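Local structure of lovastatin nonaketide synthase, polyketide synthase component (7CPX) at residues G849-L854 and L871-C876; E1021-S1026 and Q1081-I1086; A1511-I1516 and L1537-G1542. The protein builds the dihydromonacolin L nonaketide of the lovastatin pathway from malonyl-CoA, using NADPH for reduction and S-adenosyl-L-methionine for methylation. The protein carries 2 engineered substitutions. All coordinates share one frame; numbering follows the deposited sequence.

Contact 1 (G849-L854 and L871-C876); sequences GCHPAL and LAYTGC
The imidazole of His851 lies over the alpha carbon of Gly875, a CH-pi contact in which CA sits 3.8 Å from the centroid of the His851 ring and 27° off its normal. Pro852 CB covers the opposite face, so the ring is held between its own cis-proline neighbour and the strand. What brings it there is the first torsion, with CG anti to the backbone N (chi1 -166°). Because Gly875 has no side chain, the ring can settle directly on its backbone. Tyr873 approaches differently: its CE2 meets His851 CD2 near the planes of both rings, edge to edge, at 4.2 Å. The contact belongs to the malonyl-CoA:ACP transacylase domain, where strand 872-875 is the outermost on its side of a five-stranded parallel sheet, and 849-854 is the loop leading from the adjacent strand 844-848 into helix 855-865. At the start of this loop, Gly849 N donates to Cys876 SG over 3.5 Å, with an N-H...S angle of 161°. At its far end the Tyr873 hydroxyl OH stands 3.2 Å from Leu854 O. Glu847 serves both segments, taking a hydrogen bond from Leu854 N and a weak one involving Tyr873 OH.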
ATOM      1  N   GLY A 849      40.046 -20.393  65.666  1.00192.42           N
ATOM      2  CA  GLY A 849      39.895 -21.388  66.713  1.00192.42           C
ATOM      3  C   GLY A 849      38.431 -21.708  66.983  1.00192.42           C
ATOM      4  O   GLY A 849      37.675 -22.013  66.063  1.00192.42           O
ATOM      5  N   CYS A 850      38.034 -21.615  68.251  1.00197.06           N
ATOM      6  CA  CYS A 850      36.778 -22.198  68.722  1.00197.06           C
ATOM      7  C   CYS A 850      35.655 -21.160  68.677  1.00197.06           C
ATOM      8  O   CYS A 850      35.296 -20.519  69.666  1.00197.06           O
ATOM      9  CB  CYS A 850      36.970 -22.768  70.119  1.00197.06           C
ATOM     10  SG  CYS A 850      38.524 -23.672  70.282  1.00197.06           S
ATOM     11  N   HIS A 851      35.099 -21.008  67.478  1.00192.55           N
ATOM     12  CA  HIS A 851      33.879 -20.243  67.295  1.00192.55           C
ATOM     13  C   HIS A 851      32.730 -20.952  68.016  1.00192.55           C
ATOM     14  O   HIS A 851      32.727 -22.183  68.122  1.00192.55           O
ATOM     15  CB  HIS A 851      33.585 -20.114  65.800  1.00192.55           C
ATOM     16  CG  HIS A 851      32.551 -19.089  65.455  1.00192.55           C
ATOM     17  ND1 HIS A 851      31.259 -19.423  65.112  1.00192.55           N
ATOM     18  CD2 HIS A 851      32.627 -17.739  65.370  1.00192.55           C
ATOM     19  CE1 HIS A 851      30.578 -18.323  64.844  1.00192.55           C
ATOM     20  NE2 HIS A 851      31.384 -17.287  64.996  1.00192.55           N
ATOM     21  N   PRO A 852      31.730 -20.209  68.529  1.00196.15           N
ATOM     22  CA  PRO A 852      31.468 -18.768  68.581  1.00196.15           C
ATOM     23  C   PRO A 852      31.748 -18.120  69.938  1.00196.15           C
ATOM     24  O   PRO A 852      30.924 -17.342  70.420  1.00196.15           O
ATOM     25  CB  PRO A 852      29.975 -18.704  68.272  1.00196.15           C
ATOM     26  CG  PRO A 852      29.436 -19.912  68.984  1.00196.15           C
ATOM     27  CD  PRO A 852      30.538 -20.965  68.953  1.00196.15           C
ATOM     28  N   ALA A 853      32.891 -18.433  70.548  1.00198.16           N
ATOM     29  CA  ALA A 853      33.165 -17.920  71.886  1.00198.16           C
ATOM     30  C   ALA A 853      33.271 -16.399  71.896  1.00198.16           C
ATOM     31  O   ALA A 853      32.734 -15.740  72.794  1.00198.16           O
ATOM     32  CB  ALA A 853      34.444 -18.548  72.433  1.00198.16           C
ATOM     33  N   LEU A 854      33.954 -15.823  70.907  1.00198.20           N
ATOM     34  CA  LEU A 854      34.267 -14.399  70.891  1.00198.20           C
ATOM     35  C   LEU A 854      33.481 -13.624  69.839  1.00198.20           C
ATOM     36  O   LEU A 854      33.788 -12.453  69.596  1.00198.20           O
ATOM     37  CB  LEU A 854      35.766 -14.199  70.661  1.00198.20           C
ATOM     38  CG  LEU A 854      36.696 -14.752  71.742  1.00198.20           C
ATOM     39  CD1 LEU A 854      38.135 -14.760  71.251  1.00198.20           C
ATOM     40  CD2 LEU A 854      36.572 -13.941  73.021  1.00198.20           C
ATOM     41  N   LEU A 871      31.496  -4.644  60.456  1.00189.77           N
ATOM     42  CA  LEU A 871      32.488  -5.409  59.714  1.00189.77           C
ATOM     43  C   LEU A 871      32.150  -6.895  59.747  1.00189.77           C
ATOM     44  O   LEU A 871      31.609  -7.415  60.727  1.00189.77           O
ATOM     45  CB  LEU A 871      33.886  -5.178  60.286  1.00189.77           C
ATOM     46  CG  LEU A 871      34.469  -3.770  60.129  1.00189.77           C
ATOM     47  CD1 LEU A 871      35.895  -3.721  60.653  1.00189.77           C
ATOM     48  CD2 LEU A 871      34.422  -3.313  58.678  1.00189.77           C
ATOM     49  N   ALA A 872      32.479  -7.576  58.655  1.00175.96           N
ATOM     50  CA  ALA A 872      32.164  -8.991  58.527  1.00175.96           C
ATOM     51  C   ALA A 872      32.889  -9.802  59.592  1.00175.96           C
ATOM     52  O   ALA A 872      34.006  -9.477  60.001  1.00175.96           O
ATOM     53  CB  ALA A 872      32.550  -9.490  57.137  1.00175.96           C
ATOM     54  N   TYR A 873      32.238 -10.872  60.044  1.00186.63           N
ATOM     55  CA  TYR A 873      32.800 -11.775  61.038  1.00186.63           C
ATOM     56  C   TYR A 873      32.661 -13.208  60.547  1.00186.63           C
ATOM     57  O   TYR A 873      31.651 -13.565  59.933  1.00186.63           O
ATOM     58  CB  TYR A 873      32.100 -11.614  62.388  1.00186.63           C
ATOM     59  CG  TYR A 873      32.951 -12.027  63.564  1.00186.63           C
ATOM     60  CD1 TYR A 873      33.704 -11.093  64.259  1.00186.63           C
ATOM     61  CD2 TYR A 873      33.002 -13.348  63.978  1.00186.63           C
ATOM     62  CE1 TYR A 873      34.484 -11.464  65.334  1.00186.63           C
ATOM     63  CE2 TYR A 873      33.779 -13.729  65.054  1.00186.63           C
ATOM     64  CZ  TYR A 873      34.519 -12.781  65.728  1.00186.63           C
ATOM     65  OH  TYR A 873      35.299 -13.143  66.805  1.00186.63           O
ATOM     66  N   THR A 874      33.677 -14.026  60.818  1.00176.55           N
ATOM     67  CA  THR A 874      33.722 -15.384  60.288  1.00176.55           C
ATOM     68  C   THR A 874      34.350 -16.334  61.294  1.00176.55           C
ATOM     69  O   THR A 874      35.425 -16.052  61.832  1.00176.55           O
ATOM     70  CB  THR A 874      34.515 -15.428  58.978  1.00176.55           C
ATOM     71  OG1 THR A 874      33.862 -14.618  57.995  1.00176.55           O
ATOM     72  CG2 THR A 874      34.628 -16.852  58.468  1.00176.55           C
ATOM     73  N   GLY A 875      33.691 -17.465  61.526  1.00180.84           N
ATOM     74  CA  GLY A 875      34.246 -18.541  62.321  1.00180.84           C
ATOM     75  C   GLY A 875      34.815 -19.632  61.432  1.00180.84           C
ATOM     76  O   GLY A 875      34.337 -19.860  60.324  1.00180.84           O
ATOM     77  N   CYS A 876      35.850 -20.311  61.934  1.00180.77           N
ATOM     78  CA  CYS A 876      36.542 -21.339  61.170  1.00180.77           C
ATOM     79  C   CYS A 876      36.565 -22.704  61.841  1.00180.77           C
ATOM     80  O   CYS A 876      36.955 -23.682  61.192  1.00180.77           O
ATOM     81  CB  CYS A 876      37.987 -20.907  60.881  1.00180.77           C
ATOM     82  SG  CYS A 876      38.971 -20.593  62.357  1.00180.77           S
TER

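Contact 2 (E1021-S1026 and Q1081-I1086); sequences EILDMS and QLALTI
Glu1021 pairs with Ala1083 through two backbone hydrogen bonds, Glu1021 N to Ala1083 O and Ala1083 N to Glu1021 O, both 2.9 Å long. Its side chain runs out extended beyond CG over the small Ala1083, whose CB lies 3.7 Å from Glu1021 OE1. The other carboxylate oxygen, OE2, forms a salt bridge with Arg2015 of the second subunit, so this edge of the pairing also takes part in the dimer. One residue on, Ile1022 faces Leu1082 in a non-hydrogen-bonded pair on the other side of the sheet. The two side chains lie alongside each other and point the same way, CG1 of Ile1022 meeting CD2 of Leu1082. With CG1 beside the backbone N (chi1 -75°), the longer branch of Ile1022 carries this apolar contact. Phe1062 touches both residues, and Met1003 of helix 995-1012 packs on Ile1022. The pairing lies in the dehydratase domain and is consistent with its predicted N-terminal hotdog fold, in which an antiparallel sheet wraps a long helix; strand 1016-1027 here runs antiparallel to 1075-1087. Leu1023 returns to the face of Glu1021 and forms the second hydrogen-bonded pair, with Gln1081. Leu1023 N gives a bond of 2.8 Å to Gln1081 O, and Gln1081 N returns one of 2.9 Å to Leu1023 O. The CD1 branch of Leu1023 reaches diagonally to Ala1083 CB at 4.0 Å. Gln1081 itself bends at chi2, its CG resting near Leu1023 O, while its OE1 is hydrogen-bonded with Ser1061 OG on the neighbouring strand. The chain then turns a corner at Asp1024, whose OD1 is hydrogen-bonded to His1200 NE2.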
ATOM      1  N   GLU A1021     -17.813 -11.249  -8.219  1.00 85.15           N
ATOM      2  CA  GLU A1021     -17.996 -10.360  -9.353  1.00 85.15           C
ATOM      3  C   GLU A1021     -16.849  -9.363  -9.421  1.00 85.15           C
ATOM      4  O   GLU A1021     -16.292  -8.959  -8.401  1.00 85.15           O
ATOM      5  CB  GLU A1021     -19.317  -9.595  -9.250  1.00 85.15           C
ATOM      6  CG  GLU A1021     -20.533 -10.438  -8.903  1.00 85.15           C
ATOM      7  CD  GLU A1021     -21.722  -9.594  -8.492  1.00 85.15           C
ATOM      8  OE1 GLU A1021     -21.678  -8.363  -8.697  1.00 85.15           O
ATOM      9  OE2 GLU A1021     -22.701 -10.159  -7.958  1.00 85.15           O
ATOM     10  N   ILE A1022     -16.510  -8.962 -10.640  1.00 81.10           N
ATOM     11  CA  ILE A1022     -15.589  -7.865 -10.899  1.00 81.10           C
ATOM     12  C   ILE A1022     -16.341  -6.833 -11.721  1.00 81.10           C
ATOM     13  O   ILE A1022     -16.740  -7.112 -12.855  1.00 81.10           O
ATOM     14  CB  ILE A1022     -14.323  -8.336 -11.628  1.00 81.10           C
ATOM     15  CG1 ILE A1022     -13.399  -9.063 -10.654  1.00 81.10           C
ATOM     16  CG2 ILE A1022     -13.612  -7.152 -12.250  1.00 81.10           C
ATOM     17  CD1 ILE A1022     -12.226  -9.735 -11.312  1.00 81.10           C
ATOM     18  N   LEU A1023     -16.508  -5.642 -11.161  1.00 80.86           N
ATOM     19  CA  LEU A1023     -17.372  -4.612 -11.715  1.00 80.86           C
ATOM     20  C   LEU A1023     -16.550  -3.446 -12.247  1.00 80.86           C
ATOM     21  O   LEU A1023     -15.528  -3.070 -11.660  1.00 80.86           O
ATOM     22  CB  LEU A1023     -18.352  -4.102 -10.654  1.00 80.86           C
ATOM     23  CG  LEU A1023     -19.210  -5.162  -9.963  1.00 80.86           C
ATOM     24  CD1 LEU A1023     -19.971  -4.556  -8.797  1.00 80.86           C
ATOM     25  CD2 LEU A1023     -20.169  -5.794 -10.951  1.00 80.86           C
ATOM     26  N   ASP A1024     -17.004  -2.888 -13.369  1.00 83.18           N
ATOM     27  CA  ASP A1024     -16.425  -1.671 -13.938  1.00 83.18           C
ATOM     28  C   ASP A1024     -14.910  -1.780 -14.050  1.00 83.18           C
ATOM     29  O   ASP A1024     -14.184  -0.802 -13.852  1.00 83.18           O
ATOM     30  CB  ASP A1024     -16.818  -0.444 -13.112  1.00 83.18           C
ATOM     31  CG  ASP A1024     -16.504   0.861 -13.818  1.00 83.18           C
ATOM     32  OD1 ASP A1024     -16.004   0.815 -14.962  1.00 83.18           O
ATOM     33  OD2 ASP A1024     -16.758   1.934 -13.231  1.00 83.18           O
ATOM     34  N   MET A1025     -14.418  -2.972 -14.368  1.00 79.95           N
ATOM     35  CA  MET A1025     -12.983  -3.164 -14.493  1.00 79.95           C
ATOM     36  C   MET A1025     -12.467  -2.503 -15.761  1.00 79.95           C
ATOM     37  O   MET A1025     -13.111  -2.547 -16.813  1.00 79.95           O
ATOM     38  CB  MET A1025     -12.635  -4.648 -14.501  1.00 79.95           C
ATOM     39  CG  MET A1025     -11.160  -4.912 -14.733  1.00 79.95           C
ATOM     40  SD  MET A1025     -10.662  -6.573 -14.261  1.00 79.95           S
ATOM     41  CE  MET A1025      -8.897  -6.487 -14.543  1.00 79.95           C
ATOM     42  N   SER A1026     -11.292  -1.891 -15.656  1.00 78.73           N
ATOM     43  CA  SER A1026     -10.665  -1.201 -16.772  1.00 78.73           C
ATOM     44  C   SER A1026      -9.193  -1.570 -16.823  1.00 78.73           C
ATOM     45  O   SER A1026      -8.499  -1.497 -15.806  1.00 78.73           O
ATOM     46  CB  SER A1026     -10.823   0.316 -16.641  1.00 78.73           C
ATOM     47  OG  SER A1026     -10.179   0.989 -17.707  1.00 78.73           O
ATOM     48  N   GLN A1081     -13.629  -2.983  -9.446  1.00 78.69           N
ATOM     49  CA  GLN A1081     -14.197  -3.298  -8.146  1.00 78.69           C
ATOM     50  C   GLN A1081     -14.444  -4.795  -8.074  1.00 78.69           C
ATOM     51  O   GLN A1081     -14.560  -5.469  -9.096  1.00 78.69           O
ATOM     52  CB  GLN A1081     -15.512  -2.546  -7.900  1.00 78.69           C
ATOM     53  CG  GLN A1081     -15.541  -1.131  -8.452  1.00 78.69           C
ATOM     54  CD  GLN A1081     -14.538  -0.220  -7.780  1.00 78.69           C
ATOM     55  OE1 GLN A1081     -14.206  -0.401  -6.610  1.00 78.69           O
ATOM     56  NE2 GLN A1081     -14.047   0.767  -8.519  1.00 78.69           N
ATOM     57  N   LEU A1082     -14.524  -5.310  -6.855  1.00 80.21           N
ATOM     58  CA  LEU A1082     -14.844  -6.706  -6.601  1.00 80.21           C
ATOM     59  C   LEU A1082     -16.032  -6.769  -5.656  1.00 80.21           C
ATOM     60  O   LEU A1082     -16.026  -6.125  -4.605  1.00 80.21           O
ATOM     61  CB  LEU A1082     -13.652  -7.447  -5.995  1.00 80.21           C
ATOM     62  CG  LEU A1082     -12.426  -7.610  -6.889  1.00 80.21           C
ATOM     63  CD1 LEU A1082     -11.156  -7.381  -6.098  1.00 80.21           C
ATOM     64  CD2 LEU A1082     -12.413  -8.992  -7.503  1.00 80.21           C
ATOM     65  N   ALA A1083     -17.038  -7.547  -6.027  1.00 81.70           N
ATOM     66  CA  ALA A1083     -18.216  -7.776  -5.202  1.00 81.70           C
ATOM     67  C   ALA A1083     -18.232  -9.252  -4.833  1.00 81.70           C
ATOM     68  O   ALA A1083     -18.513 -10.107  -5.677  1.00 81.70           O
ATOM     69  CB  ALA A1083     -19.493  -7.371  -5.932  1.00 81.70           C
ATOM     70  N   LEU A1084     -17.918  -9.548  -3.581  1.00 84.83           N
ATOM     71  CA  LEU A1084     -17.830 -10.914  -3.094  1.00 84.83           C
ATOM     72  C   LEU A1084     -19.089 -11.232  -2.303  1.00 84.83           C
ATOM     73  O   LEU A1084     -19.398 -10.550  -1.320  1.00 84.83           O
ATOM     74  CB  LEU A1084     -16.595 -11.103  -2.215  1.00 84.83           C
ATOM     75  CG  LEU A1084     -15.202 -11.069  -2.845  1.00 84.83           C
ATOM     76  CD1 LEU A1084     -15.018  -9.863  -3.742  1.00 84.83           C
ATOM     77  CD2 LEU A1084     -14.162 -11.062  -1.741  1.00 84.83           C
ATOM     78  N   THR A1085     -19.819 -12.251  -2.747  1.00 89.24           N
ATOM     79  CA  THR A1085     -20.867 -12.866  -1.948  1.00 89.24           C
ATOM     80  C   THR A1085     -20.217 -13.979  -1.139  1.00 89.24           C
ATOM     81  O   THR A1085     -19.696 -14.941  -1.714  1.00 89.24           O
ATOM     82  CB  THR A1085     -21.985 -13.413  -2.833  1.00 89.24           C
ATOM     83  OG1 THR A1085     -22.529 -12.353  -3.629  1.00 89.24           O
ATOM     84  CG2 THR A1085     -23.093 -14.029  -1.988  1.00 89.24           C
ATOM     85  N   ILE A1086     -20.249 -13.844   0.188  1.00 90.05           N
ATOM     86  CA  ILE A1086     -19.381 -14.599   1.078  1.00 90.05           C
ATOM     87  C   ILE A1086     -20.203 -15.315   2.138  1.00 90.05           C
ATOM     88  O   ILE A1086     -21.374 -15.009   2.372  1.00 90.05           O
ATOM     89  CB  ILE A1086     -18.337 -13.687   1.755  1.00 90.05           C
ATOM     90  CG1 ILE A1086     -19.012 -12.412   2.270  1.00 90.05           C
ATOM     91  CG2 ILE A1086     -17.230 -13.350   0.786  1.00 90.05           C
ATOM     92  CD1 ILE A1086     -18.112 -11.530   3.100  1.00 90.05           C
TER

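Contact 3 (A1511-I1516 and L1537-G1542); sequences AYDLII and LLKPGG
Ile1515 and Leu1538 cross at an angle, the CD2 methyl of Leu1538 lying 3.5 Å from Ile1515 CG1 while Ile1515 CD1 comes equally near Leu1538 CG. Tyr1512 and Leu1537 are arranged otherwise: they lie side by side and point the same way, with Tyr1512 CD2 4.1 Å from Leu1537 CB. The carbonyl O of Leu1537 stands in the plane of the tyrosine ring, at its edge, and accepts Tyr1512 N at 3.0 Å. Lys1539 N in turn donates 2.8 Å to Tyr1512 O. These bonds flank a parallel bridge between Tyr1512 and Leu1538, whose side chains diverge. In the Rossmann-like methyltransferase domain this joins the start of strand 1512-1518 to the short strand 1538-1539 that follows helix 1527-1537; a type II turn from Lys1539 to Gly1542 then leads into the adjacent parallel strand 1542-1547. Lys1539, its CG beside the backbone N (chi1 -65°) and its chain extended beyond, runs obliquely across the Asp1513 side chain and ends in a salt bridge, NZ to OD1 3.3 Å, with weak hydrogen bonds to both oxygens. Asp1441 contributes a firmer partner, its backbone N bonding Asp1513 OD2, and its carboxylate forms a long, weak ion pair with Lys1539 NZ. The ammonium group thus has one salt-bridged carboxylate and a second, more distant one, which would be expected to stabilise its positive charge and partly offset repulsion between the acids.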
ATOM      1  N   ALA A1511       9.763   5.470 -69.887  1.00149.68           N
ATOM      2  CA  ALA A1511       9.287   4.831 -68.670  1.00149.68           C
ATOM      3  C   ALA A1511       8.075   5.533 -68.076  1.00149.68           C
ATOM      4  O   ALA A1511       7.692   5.231 -66.941  1.00149.68           O
ATOM      5  CB  ALA A1511      10.409   4.770 -67.633  1.00149.68           C
ATOM      6  N   TYR A1512       7.463   6.458 -68.811  1.00148.58           N
ATOM      7  CA  TYR A1512       6.336   7.237 -68.318  1.00148.58           C
ATOM      8  C   TYR A1512       5.137   7.045 -69.232  1.00148.58           C
ATOM      9  O   TYR A1512       5.255   7.165 -70.456  1.00148.58           O
ATOM     10  CB  TYR A1512       6.698   8.719 -68.219  1.00148.58           C
ATOM     11  CG  TYR A1512       7.559   9.029 -67.021  1.00148.58           C
ATOM     12  CD1 TYR A1512       6.989   9.263 -65.782  1.00148.58           C
ATOM     13  CD2 TYR A1512       8.941   9.076 -67.127  1.00148.58           C
ATOM     14  CE1 TYR A1512       7.766   9.540 -64.682  1.00148.58           C
ATOM     15  CE2 TYR A1512       9.729   9.355 -66.029  1.00148.58           C
ATOM     16  CZ  TYR A1512       9.135   9.587 -64.808  1.00148.58           C
ATOM     17  OH  TYR A1512       9.913   9.866 -63.707  1.00148.58           O
ATOM     18  N   ASP A1513       3.986   6.746 -68.631  1.00146.50           N
ATOM     19  CA  ASP A1513       2.762   6.578 -69.403  1.00146.50           C
ATOM     20  C   ASP A1513       2.192   7.920 -69.840  1.00146.50           C
ATOM     21  O   ASP A1513       1.617   8.026 -70.930  1.00146.50           O
ATOM     22  CB  ASP A1513       1.728   5.806 -68.583  1.00146.50           C
ATOM     23  CG  ASP A1513       2.133   4.364 -68.340  1.00146.50           C
ATOM     24  OD1 ASP A1513       2.359   3.635 -69.327  1.00146.50           O
ATOM     25  OD2 ASP A1513       2.230   3.962 -67.161  1.00146.50           O
ATOM     26  N   LEU A1514       2.335   8.953 -69.012  1.00145.61           N
ATOM     27  CA  LEU A1514       1.740  10.244 -69.320  1.00145.61           C
ATOM     28  C   LEU A1514       2.614  11.366 -68.777  1.00145.61           C
ATOM     29  O   LEU A1514       3.236  11.243 -67.719  1.00145.61           O
ATOM     30  CB  LEU A1514       0.320  10.344 -68.749  1.00145.61           C
ATOM     31  CG  LEU A1514      -0.326  11.731 -68.715  1.00145.61           C
ATOM     32  CD1 LEU A1514      -1.796  11.646 -69.076  1.00145.61           C
ATOM     33  CD2 LEU A1514      -0.160  12.360 -67.345  1.00145.61           C
ATOM     34  N   ILE A1515       2.643  12.466 -69.524  1.00150.90           N
ATOM     35  CA  ILE A1515       3.365  13.672 -69.141  1.00150.90           C
ATOM     36  C   ILE A1515       2.413  14.854 -69.237  1.00150.90           C
ATOM     37  O   ILE A1515       1.540  14.891 -70.112  1.00150.90           O
ATOM     38  CB  ILE A1515       4.614  13.899 -70.019  1.00150.90           C
ATOM     39  CG1 ILE A1515       5.695  12.875 -69.667  1.00150.90           C
ATOM     40  CG2 ILE A1515       5.137  15.319 -69.839  1.00150.90           C
ATOM     41  CD1 ILE A1515       6.919  12.932 -70.558  1.00150.90           C
ATOM     42  N   ILE A1516       2.577  15.810 -68.328  1.00151.26           N
ATOM     43  CA  ILE A1516       1.728  16.994 -68.241  1.00151.26           C
ATOM     44  C   ILE A1516       2.639  18.212 -68.215  1.00151.26           C
ATOM     45  O   ILE A1516       3.288  18.482 -67.200  1.00151.26           O
ATOM     46  CB  ILE A1516       0.825  16.972 -67.001  1.00151.26           C
ATOM     47  CG1 ILE A1516      -0.131  15.782 -67.061  1.00151.26           C
ATOM     48  CG2 ILE A1516       0.046  18.273 -66.894  1.00151.26           C
ATOM     49  CD1 ILE A1516      -0.739  15.417 -65.722  1.00151.26           C
ATOM     50  N   LEU A1537      10.952  10.270 -72.858  1.00152.64           N
ATOM     51  CA  LEU A1537      10.503   9.733 -71.579  1.00152.64           C
ATOM     52  C   LEU A1537       9.178   8.990 -71.666  1.00152.64           C
ATOM     53  O   LEU A1537       8.923   8.115 -70.831  1.00152.64           O
ATOM     54  CB  LEU A1537      10.376  10.849 -70.538  1.00152.64           C
ATOM     55  CG  LEU A1537      11.674  11.351 -69.898  1.00152.64           C
ATOM     56  CD1 LEU A1537      11.358  12.265 -68.724  1.00152.64           C
ATOM     57  CD2 LEU A1537      12.571  10.202 -69.456  1.00152.64           C
ATOM     58  N   LEU A1538       8.335   9.306 -72.643  1.00150.89           N
ATOM     59  CA  LEU A1538       7.037   8.658 -72.755  1.00150.89           C
ATOM     60  C   LEU A1538       7.167   7.277 -73.380  1.00150.89           C
ATOM     61  O   LEU A1538       7.933   7.073 -74.327  1.00150.89           O
ATOM     62  CB  LEU A1538       6.079   9.505 -73.591  1.00150.89           C
ATOM     63  CG  LEU A1538       5.445  10.711 -72.900  1.00150.89           C
ATOM     64  CD1 LEU A1538       4.607  11.491 -73.890  1.00150.89           C
ATOM     65  CD2 LEU A1538       4.598  10.278 -71.716  1.00150.89           C
ATOM     66  N   LYS A1539       6.409   6.326 -72.843  1.00147.60           N
ATOM     67  CA  LYS A1539       6.276   5.034 -73.490  1.00147.60           C
ATOM     68  C   LYS A1539       5.527   5.211 -74.810  1.00147.60           C
ATOM     69  O   LYS A1539       4.772   6.172 -74.976  1.00147.60           O
ATOM     70  CB  LYS A1539       5.521   4.058 -72.593  1.00147.60           C
ATOM     71  CG  LYS A1539       6.224   3.699 -71.298  1.00147.60           C
ATOM     72  CD  LYS A1539       5.243   3.089 -70.310  1.00147.60           C
ATOM     73  CE  LYS A1539       5.926   2.631 -69.033  1.00147.60           C
ATOM     74  NZ  LYS A1539       4.945   2.103 -68.044  1.00147.60           N
ATOM     75  N   PRO A1540       5.717   4.305 -75.768  1.00147.58           N
ATOM     76  CA  PRO A1540       4.985   4.433 -77.034  1.00147.58           C
ATOM     77  C   PRO A1540       3.486   4.470 -76.783  1.00147.58           C
ATOM     78  O   PRO A1540       2.936   3.628 -76.068  1.00147.58           O
ATOM     79  CB  PRO A1540       5.407   3.185 -77.821  1.00147.58           C
ATOM     80  CG  PRO A1540       6.673   2.726 -77.179  1.00147.58           C
ATOM     81  CD  PRO A1540       6.566   3.102 -75.737  1.00147.58           C
ATOM     82  N   GLY A1541       2.825   5.458 -77.379  1.00147.52           N
ATOM     83  CA  GLY A1541       1.422   5.695 -77.126  1.00147.52           C
ATOM     84  C   GLY A1541       1.131   6.496 -75.877  1.00147.52           C
ATOM     85  O   GLY A1541      -0.045   6.729 -75.572  1.00147.52           O
ATOM     86  N   GLY A1542       2.157   6.925 -75.143  1.00148.84           N
ATOM     87  CA  GLY A1542       1.929   7.720 -73.953  1.00148.84           C
ATOM     88  C   GLY A1542       1.225   9.025 -74.266  1.00148.84           C
ATOM     89  O   GLY A1542       1.266   9.541 -75.384  1.00148.84           O
TER

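The three contacts follow one another along the chain without overlapping, each within a separate catalytic domain: contact 1 in the malonyl-CoA:ACP transacylase, contact 2 in the dehydratase and contact 3 in the methyltransferase. None shares a sheet or helix with another. Centres of contacts 1 and 2 lie about 89 Å apart, those of contacts 2 and 3 about 68 Å, and those of 1 and 3, on opposite sides of the chain's centre, about 142 Å. Contacts 1 and 3 each join a strand end to connecting chain beside it in an alpha/beta domain, whereas contact 2 is antiparallel strand pairing. Such separation illustrates a megasynthase built from individually folded domains, between which the tethered polyketide must travel.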